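Local coordinates for CG5036 (Drosophila melanogaster, PDB 4IGU), which probably binds G-protein alpha subunits through this RGS domain, accelerating their GTP hydrolysis and restraining GDP release, at residues E59-E64 with E68-K73; I52-A57 with R75-D80. All coordinates share one frame; numbering follows the deposited sequence. Where two conformers were deposited one is given.

In the fold
Both contacts join the same two antiparallel neighbours, helix 50-61 and helix 67-81, at different depths. Contact 1 lies at the end where the chain turns from one helix to the next, about 17 Å from the chain's centre. It is partly buried and mixed in chemistry: an E64-K73 salt bridge, a bridging water and a carbonyl-bound sodium ion stand beside a few apolar atoms. Contact 2, about 10 Å from the centre, is buried and held by apolar packing, with no hydrogen bond across it. The two meet directly, L61 CB lying 4.0 Å from I77 CD1, so the apolar packing carries on from one contact to the other.

Contact 1: E59-E64 with E68-K73; sequences EDLKKE and ELVEEK. With NA (sodium ion), chain F.
E64 reaches across to K73 where helix 50-61 gives way, through a short turn, to helix 67-81, the first two antiparallel helices of the four-helix bundle of the RGS fold. The salt bridge is a short one: K73 NZ donates at 2.5 Å to E64 OE1, which receives it on its anti lone pair, the one facing away from the other carboxylate oxygen. The lysine chain runs extended beyond CG and comes in crosswise to the glutamate. E64 has CG anti to the backbone N (chi1 -173°) and then bends at chi2 (54°), which lays its carboxylate against the first turn of helix 67-81; E64 CD comes within 3.5 Å of L69 CB, and E64 CG packs beside V70 CG2 at 3.8 Å. The nearby helix start would probably favour the carboxylate's negative charge. Its other oxygen, OE2, accepts a hydrogen bond from the backbone N of S66, so both oxygens are held.

Deeper in, L61 supplies the apolar part. Its CD1 methyl lies 3.7 Å from K73 CB, where L61 and K73 pass alongside, running opposite ways, and it also touches the carbonyl oxygen of V70. Farther out, a type I turn from L61 to E64 brings the glutamate into place. K73 NZ has a second partner here, a water that donates to D60 O and so ties the lysine to the first helix as well. The E64 carbonyl oxygen binds a sodium ion at 2.9 Å, a long distance for this metal, together with two waters.

Contact 2: I52-A57 with R75-D80; sequences ILFWLA and RLIYED
I77 is the residue through which helix 67-81 meets helix 50-61 here, sending one branch to F54 and the other to A57. The CG2 methyl, anti to the backbone N, points at the phenyl group: it sits at the ring's edge, near its plane, 3.8 Å from F54 CE1 and 3.9 Å from F54 CD1. The other branch lies against A57, with I77 CG1 4.0 Å from A57 CB, and beyond it the chain continues extended (chi2 165°), taking I77 CD1 to 3.7 Å from the A57 carbonyl oxygen. The small A57 side chain is consistent with the close approach of the backbones, 6.9 Å between the CA atoms of A57 and I77. With an alanine here both branches beyond CB are gone, which would probably open a gap between the F54 ring edge and A57.

The two helices run antiparallel, as adjacent members of the four-helix bundle in the RGS domain, and A115 and I119 of helix 113-132 also touch the F54 ring.

One residue on, Y78 turns away from helix 50-61, and its OH is hydrogen-bonded to N101 OD1 of helix 94-103. At D80 the backbone carbonyl oxygen accepts a hydrogen bond from S86 OG, while the D80 N is bonded to L76 O at 2.8 Å in the regular helical pattern.

Contact 1: E59-E64 with E68-K73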
ATOM      1  N   GLU A  59      -7.655   1.361   3.460  1.00 11.83           N
ATOM      2  CA  GLU A  59      -8.438   0.138   3.680  1.00 11.76           C
ATOM      3  C   GLU A  59      -8.975   0.081   5.105  1.00 13.28           C
ATOM      4  O   GLU A  59     -10.104  -0.343   5.348  1.00 11.94           O
ATOM      5  CB  GLU A  59      -7.599  -1.111   3.392  1.00 13.92           C
ATOM      6  CG  GLU A  59      -7.235  -1.288   1.924  1.00 10.73           C
ATOM      7  CD  GLU A  59      -8.448  -1.646   1.087  1.00 19.32           C
ATOM      8  OE1 GLU A  59      -8.874  -2.817   1.169  1.00 20.84           O
ATOM      9  OE2 GLU A  59      -8.985  -0.757   0.373  1.00 13.30           O
ATOM     10  N   ASP A  60      -8.159   0.508   6.056  1.00 10.95           N
ATOM     11  CA  ASP A  60      -8.583   0.503   7.446  1.00 15.63           C
ATOM     12  C   ASP A  60      -9.720   1.505   7.669  1.00 17.69           C
ATOM     13  O   ASP A  60     -10.674   1.223   8.404  1.00 13.41           O
ATOM     14  CB  ASP A  60      -7.392   0.829   8.339  1.00 15.52           C
ATOM     15  CG  ASP A  60      -7.769   0.906   9.786  1.00 17.72           C
ATOM     16  OD1 ASP A  60      -7.858  -0.167  10.422  1.00 23.82           O
ATOM     17  OD2 ASP A  60      -7.982   2.037  10.284  1.00 21.67           O
ATOM     18  N   LEU A  61      -9.622   2.670   7.024  1.00 11.19           N
ATOM     19  CA  LEU A  61     -10.646   3.700   7.157  1.00  9.57           C
ATOM     20  C   LEU A  61     -12.004   3.156   6.723  1.00 11.34           C
ATOM     21  O   LEU A  61     -13.040   3.507   7.303  1.00  9.84           O
ATOM     22  CB  LEU A  61     -10.292   4.940   6.330  1.00 11.11           C
ATOM     23  CG  LEU A  61     -11.325   6.075   6.337  1.00 13.73           C
ATOM     24  CD1 LEU A  61     -11.397   6.756   7.713  1.00 11.42           C
ATOM     25  CD2 LEU A  61     -11.062   7.112   5.221  1.00 13.80           C
ATOM     26  N   LYS A  62     -11.998   2.268   5.732  1.00 11.31           N
ATOM     27  CA  LYS A  62     -13.257   1.766   5.176  1.00 10.58           C
ATOM     28  C   LYS A  62     -14.056   0.945   6.177  1.00 13.09           C
ATOM     29  O   LYS A  62     -15.274   0.770   6.029  1.00 10.28           O
ATOM     30  CB  LYS A  62     -13.017   1.001   3.867  1.00 11.81           C
ATOM     31  CG  LYS A  62     -12.612   1.929   2.707  1.00 11.55           C
ATOM     32  CD  LYS A  62     -12.256   1.180   1.433  1.00 16.31           C
ATOM     33  CE  LYS A  62     -11.857   2.150   0.315  1.00 22.49           C
ATOM     34  NZ  LYS A  62     -13.016   2.992  -0.138  1.00 22.90           N
ATOM     35  N   LYS A  63     -13.373   0.464   7.210  1.00 10.34           N
ATOM     36  CA  LYS A  63     -14.015  -0.348   8.223  1.00 11.93           C
ATOM     37  C   LYS A  63     -14.825   0.509   9.180  1.00 15.37           C
ATOM     38  O   LYS A  63     -15.759   0.012   9.810  1.00 16.51           O
ATOM     39  CB  LYS A  63     -12.979  -1.172   8.986  1.00 15.72           C
ATOM     40  CG  LYS A  63     -12.247  -2.178   8.101  1.00 15.51           C
ATOM     41  CD  LYS A  63     -10.979  -2.686   8.762  1.00 24.93           C
ATOM     42  CE  LYS A  63     -11.277  -3.366  10.085  1.00 27.05           C
ATOM     43  NZ  LYS A  63     -10.023  -3.897  10.729  1.00 35.47           N
ATOM     44  N   GLU A  64     -14.496   1.800   9.259  1.00 12.33           N
ATOM     45  CA  GLU A  64     -15.159   2.696  10.212  1.00 12.33           C
ATOM     46  C   GLU A  64     -16.611   3.061   9.836  1.00 12.35           C
ATOM     47  O   GLU A  64     -16.869   3.580   8.760  1.00 13.32           O
ATOM     48  CB  GLU A  64     -14.328   3.967  10.406  1.00 11.52           C
ATOM     49  CG  GLU A  64     -14.863   4.874  11.491  1.00 12.63           C
ATOM     50  CD  GLU A  64     -15.035   4.140  12.809  1.00 14.73           C
ATOM     51  OE1 GLU A  64     -14.008   3.687  13.353  1.00 12.09           O
ATOM     52  OE2 GLU A  64     -16.192   4.016  13.297  1.00  9.72           O
ATOM     53  N   GLU A  68     -18.222  10.486  12.852  1.00  8.67           N
ATOM     54  CA  GLU A  68     -17.278  11.251  13.694  1.00  9.30           C
ATOM     55  C   GLU A  68     -15.860  10.687  13.647  1.00 11.25           C
ATOM     56  O   GLU A  68     -14.877  11.440  13.598  1.00 10.82           O
ATOM     57  CB  GLU A  68     -17.743  11.271  15.146  1.00 10.16           C
ATOM     58  CG  GLU A  68     -19.066  11.968  15.369  1.00 14.87           C
ATOM     59  CD  GLU A  68     -20.255  11.014  15.345  1.00 16.48           C
ATOM     60  OE1 GLU A  68     -20.172   9.926  14.715  1.00 13.98           O
ATOM     61  OE2 GLU A  68     -21.275  11.360  15.977  1.00 16.42           O
ATOM     62  N   LEU A  69     -15.757   9.361  13.661  1.00  7.97           N
ATOM     63  CA  LEU A  69     -14.456   8.687  13.651  1.00  7.91           C
ATOM     64  C   LEU A  69     -13.924   8.596  12.223  1.00 12.74           C
ATOM     65  O   LEU A  69     -12.712   8.620  11.997  1.00  9.76           O
ATOM     66  CB  LEU A  69     -14.586   7.285  14.263  1.00  8.99           C
ATOM     67  CG  LEU A  69     -15.026   7.299  15.723  1.00 11.81           C
ATOM     68  CD1 LEU A  69     -14.905   5.926  16.333  1.00  9.77           C
ATOM     69  CD2 LEU A  69     -14.185   8.330  16.511  1.00  9.66           C
ATOM     70  N   VAL A  70     -14.825   8.482  11.253  1.00 10.50           N
ATOM     71  CA  VAL A  70     -14.400   8.603   9.865  1.00 12.71           C
ATOM     72  C   VAL A  70     -13.636   9.912   9.699  1.00 10.55           C
ATOM     73  O   VAL A  70     -12.533   9.938   9.140  1.00  8.18           O
ATOM     74  CB  VAL A  70     -15.584   8.586   8.886  1.00  7.67           C
ATOM     75  CG1 VAL A  70     -15.076   8.814   7.475  1.00 11.85           C
ATOM     76  CG2 VAL A  70     -16.338   7.248   8.955  1.00  9.12           C
ATOM     77  N   GLU A  71     -14.197  10.995  10.224  1.00  9.41           N
ATOM     78  CA  GLU A  71     -13.568  12.308  10.073  1.00 11.94           C
ATOM     79  C   GLU A  71     -12.239  12.377  10.821  1.00 14.35           C
ATOM     80  O   GLU A  71     -11.245  12.866  10.286  1.00  8.17           O
ATOM     81  CB  GLU A  71     -14.496  13.418  10.562  1.00 10.47           C
ATOM     82  CG  GLU A  71     -13.778  14.747  10.668  1.00 14.76           C
ATOM     83  CD  GLU A  71     -14.715  15.931  10.699  1.00 18.29           C
ATOM     84  OE1 GLU A  71     -15.594  15.958  11.581  1.00 19.67           O
ATOM     85  OE2 GLU A  71     -14.554  16.843   9.851  1.00 19.23           O
ATOM     86  N   GLU A  72     -12.229  11.871  12.053  1.00  8.26           N
ATOM     87  CA  GLU A  72     -11.028  11.891  12.898  1.00 11.46           C
ATOM     88  C   GLU A  72      -9.870  11.129  12.237  1.00 10.84           C
ATOM     89  O   GLU A  72      -8.721  11.593  12.223  1.00 10.40           O
ATOM     90  CB  GLU A  72     -11.362  11.240  14.248  1.00 11.99           C
ATOM     91  CG  GLU A  72     -10.317  11.411  15.336  1.00 20.37           C
ATOM     92  CD  GLU A  72     -10.360  12.790  15.984  1.00 20.03           C
ATOM     93  OE1 GLU A  72     -11.440  13.422  16.022  1.00 17.73           O
ATOM     94  OE2 GLU A  72      -9.301  13.235  16.455  1.00 26.55           O
ATOM     95  N   LYS A  73     -10.173   9.946  11.709  1.00  8.02           N
ATOM     96  CA  LYS A  73      -9.154   9.122  11.058  1.00  9.89           C
ATOM     97  C   LYS A  73      -8.753   9.700   9.702  1.00 10.21           C
ATOM     98  O   LYS A  73      -7.584   9.630   9.311  1.00  9.04           O
ATOM     99  CB  LYS A  73      -9.648   7.680  10.890  1.00 11.04           C
ATOM    100  CG  LYS A  73      -9.788   6.921  12.207  1.00 12.64           C
ATOM    101  CD  LYS A  73     -10.636   5.636  12.057  1.00 10.34           C
ATOM    102  CE  LYS A  73     -10.673   4.872  13.405  1.00 13.10           C
ATOM    103  NZ  LYS A  73     -11.462   3.590  13.354  1.00  9.57           N
TER
HETATM  104 NA    NA F 204     -18.910   4.941   7.302  1.00 25.67          NA
HETATM  105  O   HOH W   1     -11.108   1.899  10.927  1.00 19.54           O
HETATM  106  O   HOH W   2     -18.938   7.225   5.706  1.00 13.09           O
HETATM  107  O   HOH W   3     -20.990   5.712   8.177  1.00 26.29           O

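Contact 2: I52-A57 with R75-D80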
ATOM      1  N   ILE A  52       2.423   2.190   0.297  1.00  9.08           N
ATOM      2  CA  ILE A  52       1.641   1.087   0.849  1.00 11.55           C
ATOM      3  C   ILE A  52       1.021   1.440   2.212  1.00 14.43           C
ATOM      4  O   ILE A  52      -0.078   0.980   2.553  1.00 13.24           O
ATOM      5  CB  ILE A  52       2.462  -0.237   0.903  1.00 11.05           C
ATOM      6  CG1 ILE A  52       1.530  -1.442   1.030  1.00 12.91           C
ATOM      7  CG2 ILE A  52       3.519  -0.182   2.026  1.00 11.69           C
ATOM      8  CD1 ILE A  52       2.217  -2.781   0.865  1.00 15.42           C
ATOM      9  N   LEU A  53       1.712   2.258   2.996  1.00 10.72           N
ATOM     10  CA  LEU A  53       1.164   2.664   4.281  1.00 11.36           C
ATOM     11  C   LEU A  53      -0.103   3.520   4.075  1.00 11.87           C
ATOM     12  O   LEU A  53      -1.101   3.355   4.788  1.00 11.47           O
ATOM     13  CB  LEU A  53       2.228   3.395   5.113  1.00 11.26           C
ATOM     14  CG  LEU A  53       3.351   2.457   5.593  1.00 16.81           C
ATOM     15  CD1 LEU A  53       4.607   3.210   6.006  1.00 23.15           C
ATOM     16  CD2 LEU A  53       2.857   1.605   6.754  1.00 17.16           C
ATOM     17  N   PHE A  54      -0.077   4.405   3.084  1.00 11.50           N
ATOM     18  CA  PHE A  54      -1.276   5.183   2.738  1.00 12.45           C
ATOM     19  C   PHE A  54      -2.377   4.243   2.288  1.00  8.61           C
ATOM     20  O   PHE A  54      -3.529   4.354   2.726  1.00 13.68           O
ATOM     21  CB  PHE A  54      -0.955   6.197   1.629  1.00 10.42           C
ATOM     22  CG  PHE A  54      -2.177   6.862   1.016  1.00 12.60           C
ATOM     23  CD1 PHE A  54      -2.953   7.755   1.753  1.00 14.03           C
ATOM     24  CD2 PHE A  54      -2.515   6.632  -0.313  1.00 12.10           C
ATOM     25  CE1 PHE A  54      -4.058   8.387   1.180  1.00 10.00           C
ATOM     26  CE2 PHE A  54      -3.624   7.260  -0.895  1.00  8.61           C
ATOM     27  CZ  PHE A  54      -4.398   8.129  -0.146  1.00  9.87           C
ATOM     28  N   TRP A  55      -2.020   3.295   1.425  1.00 11.42           N
ATOM     29  CA  TRP A  55      -2.997   2.348   0.886  1.00 10.18           C
ATOM     30  C   TRP A  55      -3.626   1.504   2.000  1.00 14.94           C
ATOM     31  O   TRP A  55      -4.838   1.286   2.026  1.00 11.27           O
ATOM     32  CB  TRP A  55      -2.363   1.449  -0.194  1.00 10.80           C
ATOM     33  CG  TRP A  55      -3.401   0.616  -0.923  1.00 14.31           C
ATOM     34  CD1 TRP A  55      -4.117   0.976  -2.027  1.00 14.28           C
ATOM     35  CD2 TRP A  55      -3.862  -0.695  -0.558  1.00 12.00           C
ATOM     36  NE1 TRP A  55      -4.985  -0.035  -2.383  1.00 12.86           N
ATOM     37  CE2 TRP A  55      -4.847  -1.069  -1.492  1.00 13.78           C
ATOM     38  CE3 TRP A  55      -3.531  -1.588   0.473  1.00 15.14           C
ATOM     39  CZ2 TRP A  55      -5.503  -2.304  -1.438  1.00 16.32           C
ATOM     40  CZ3 TRP A  55      -4.184  -2.814   0.528  1.00 17.32           C
ATOM     41  CH2 TRP A  55      -5.156  -3.162  -0.425  1.00 13.44           C
ATOM     42  N   LEU A  56      -2.809   1.051   2.938  1.00 12.03           N
ATOM     43  CA  LEU A  56      -3.335   0.308   4.076  1.00  9.84           C
ATOM     44  C   LEU A  56      -4.213   1.191   4.976  1.00 10.89           C
ATOM     45  O   LEU A  56      -5.204   0.721   5.550  1.00 10.04           O
ATOM     46  CB  LEU A  56      -2.184  -0.306   4.871  1.00 18.72           C
ATOM     47  CG  LEU A  56      -1.421  -1.395   4.125  1.00 17.36           C
ATOM     48  CD1 LEU A  56      -0.133  -1.704   4.863  1.00  9.65           C
ATOM     49  CD2 LEU A  56      -2.283  -2.641   3.982  1.00 14.99           C
ATOM     50  N   ALA A  57      -3.852   2.461   5.112  1.00 11.85           N
ATOM     51  CA  ALA A  57      -4.633   3.366   5.960  1.00  9.34           C
ATOM     52  C   ALA A  57      -6.014   3.587   5.373  1.00 10.51           C
ATOM     53  O   ALA A  57      -6.999   3.687   6.111  1.00  9.72           O
ATOM     54  CB  ALA A  57      -3.900   4.705   6.147  1.00 11.85           C
ATOM     55  N   ARG A  75      -8.738  12.894   8.755  1.00 10.52           N
ATOM     56  CA  ARG A  75      -7.866  14.059   8.954  0.54 12.00           C
ATOM     57  C   ARG A  75      -6.426  13.622   9.144  1.00 10.84           C
ATOM     58  O   ARG A  75      -5.513  14.264   8.638  1.00  7.81           O
ATOM     59  CB  ARG A  75      -8.284  14.906  10.167  0.54 12.14           C
ATOM     60  CG  ARG A  75      -9.606  15.652  10.020  0.54 18.34           C
ATOM     61  CD  ARG A  75      -9.653  16.865  10.957  0.54 15.04           C
ATOM     62  NE  ARG A  75      -9.276  16.527  12.328  0.54 16.69           N
ATOM     63  CZ  ARG A  75     -10.154  16.283  13.297  0.54 23.34           C
ATOM     64  NH1 ARG A  75      -9.737  15.982  14.520  0.54 25.29           N
ATOM     65  NH2 ARG A  75     -11.458  16.339  13.045  0.54 26.90           N
ATOM     66  N   LEU A  76      -6.223  12.531   9.883  1.00 12.87           N
ATOM     67  CA  LEU A  76      -4.873  12.031  10.156  1.00 15.21           C
ATOM     68  C   LEU A  76      -4.203  11.454   8.912  1.00 10.62           C
ATOM     69  O   LEU A  76      -3.032  11.720   8.649  1.00 15.36           O
ATOM     70  CB  LEU A  76      -4.894  10.996  11.286  1.00 17.56           C
ATOM     71  CG  LEU A  76      -4.649  11.594  12.661  1.00 26.40           C
ATOM     72  CD1 LEU A  76      -4.932  10.577  13.739  1.00 28.84           C
ATOM     73  CD2 LEU A  76      -3.211  12.087  12.751  1.00 17.34           C
ATOM     74  N   ILE A  77      -4.951  10.659   8.158  1.00 12.67           N
ATOM     75  CA  ILE A  77      -4.494  10.168   6.869  1.00  9.53           C
ATOM     76  C   ILE A  77      -4.069  11.332   5.972  1.00 13.25           C
ATOM     77  O   ILE A  77      -2.997  11.287   5.353  1.00 10.35           O
ATOM     78  CB  ILE A  77      -5.599   9.349   6.170  1.00 10.29           C
ATOM     79  CG1 ILE A  77      -5.855   8.045   6.938  1.00 16.04           C
ATOM     80  CG2 ILE A  77      -5.202   9.033   4.737  1.00 11.88           C
ATOM     81  CD1 ILE A  77      -7.158   7.341   6.539  1.00 16.08           C
ATOM     82  N   TYR A  78      -4.886  12.380   5.888  1.00  7.77           N
ATOM     83  CA  TYR A  78      -4.492  13.509   5.035  1.00 13.02           C
ATOM     84  C   TYR A  78      -3.201  14.140   5.542  1.00 10.11           C
ATOM     85  O   TYR A  78      -2.272  14.399   4.760  1.00 11.07           O
ATOM     86  CB  TYR A  78      -5.592  14.562   4.964  1.00 14.53           C
ATOM     87  CG  TYR A  78      -5.382  15.608   3.891  1.00 15.05           C
ATOM     88  CD1 TYR A  78      -4.537  16.692   4.104  1.00 12.11           C
ATOM     89  CD2 TYR A  78      -6.043  15.525   2.671  1.00 13.21           C
ATOM     90  CE1 TYR A  78      -4.344  17.659   3.136  1.00 11.31           C
ATOM     91  CE2 TYR A  78      -5.864  16.497   1.692  1.00 11.01           C
ATOM     92  CZ  TYR A  78      -5.007  17.560   1.934  1.00 14.34           C
ATOM     93  OH  TYR A  78      -4.814  18.543   0.977  1.00 11.28           O
ATOM     94  N   GLU A  79      -3.140  14.378   6.847  1.00 11.53           N
ATOM     95  CA  GLU A  79      -1.959  14.985   7.456  1.00 10.99           C
ATOM     96  C   GLU A  79      -0.687  14.147   7.249  1.00 13.83           C
ATOM     97  O   GLU A  79       0.399  14.687   7.006  1.00 14.88           O
ATOM     98  CB  GLU A  79      -2.195  15.193   8.958  1.00 14.71           C
ATOM     99  CG  GLU A  79      -1.106  16.039   9.605  1.00 21.41           C
ATOM    100  CD  GLU A  79      -1.221  16.121  11.113  1.00 25.05           C
ATOM    101  OE1 GLU A  79      -2.264  15.684  11.666  1.00 14.03           O
ATOM    102  OE2 GLU A  79      -0.261  16.627  11.739  1.00 20.89           O
ATOM    103  N   ASP A  80      -0.821  12.827   7.361  1.00 15.82           N
ATOM    104  CA  ASP A  80       0.339  11.937   7.341  1.00 14.96           C
ATOM    105  C   ASP A  80       0.822  11.598   5.938  1.00 15.34           C
ATOM    106  O   ASP A  80       2.001  11.309   5.749  1.00 14.38           O
ATOM    107  CB  ASP A  80       0.025  10.631   8.076  1.00 13.23           C
ATOM    108  CG  ASP A  80      -0.033  10.796   9.596  1.00 20.09           C
ATOM    109  OD1 ASP A  80       0.517  11.781  10.142  1.00 20.30           O
ATOM    110  OD2 ASP A  80      -0.631   9.917  10.242  1.00 27.05           O
TER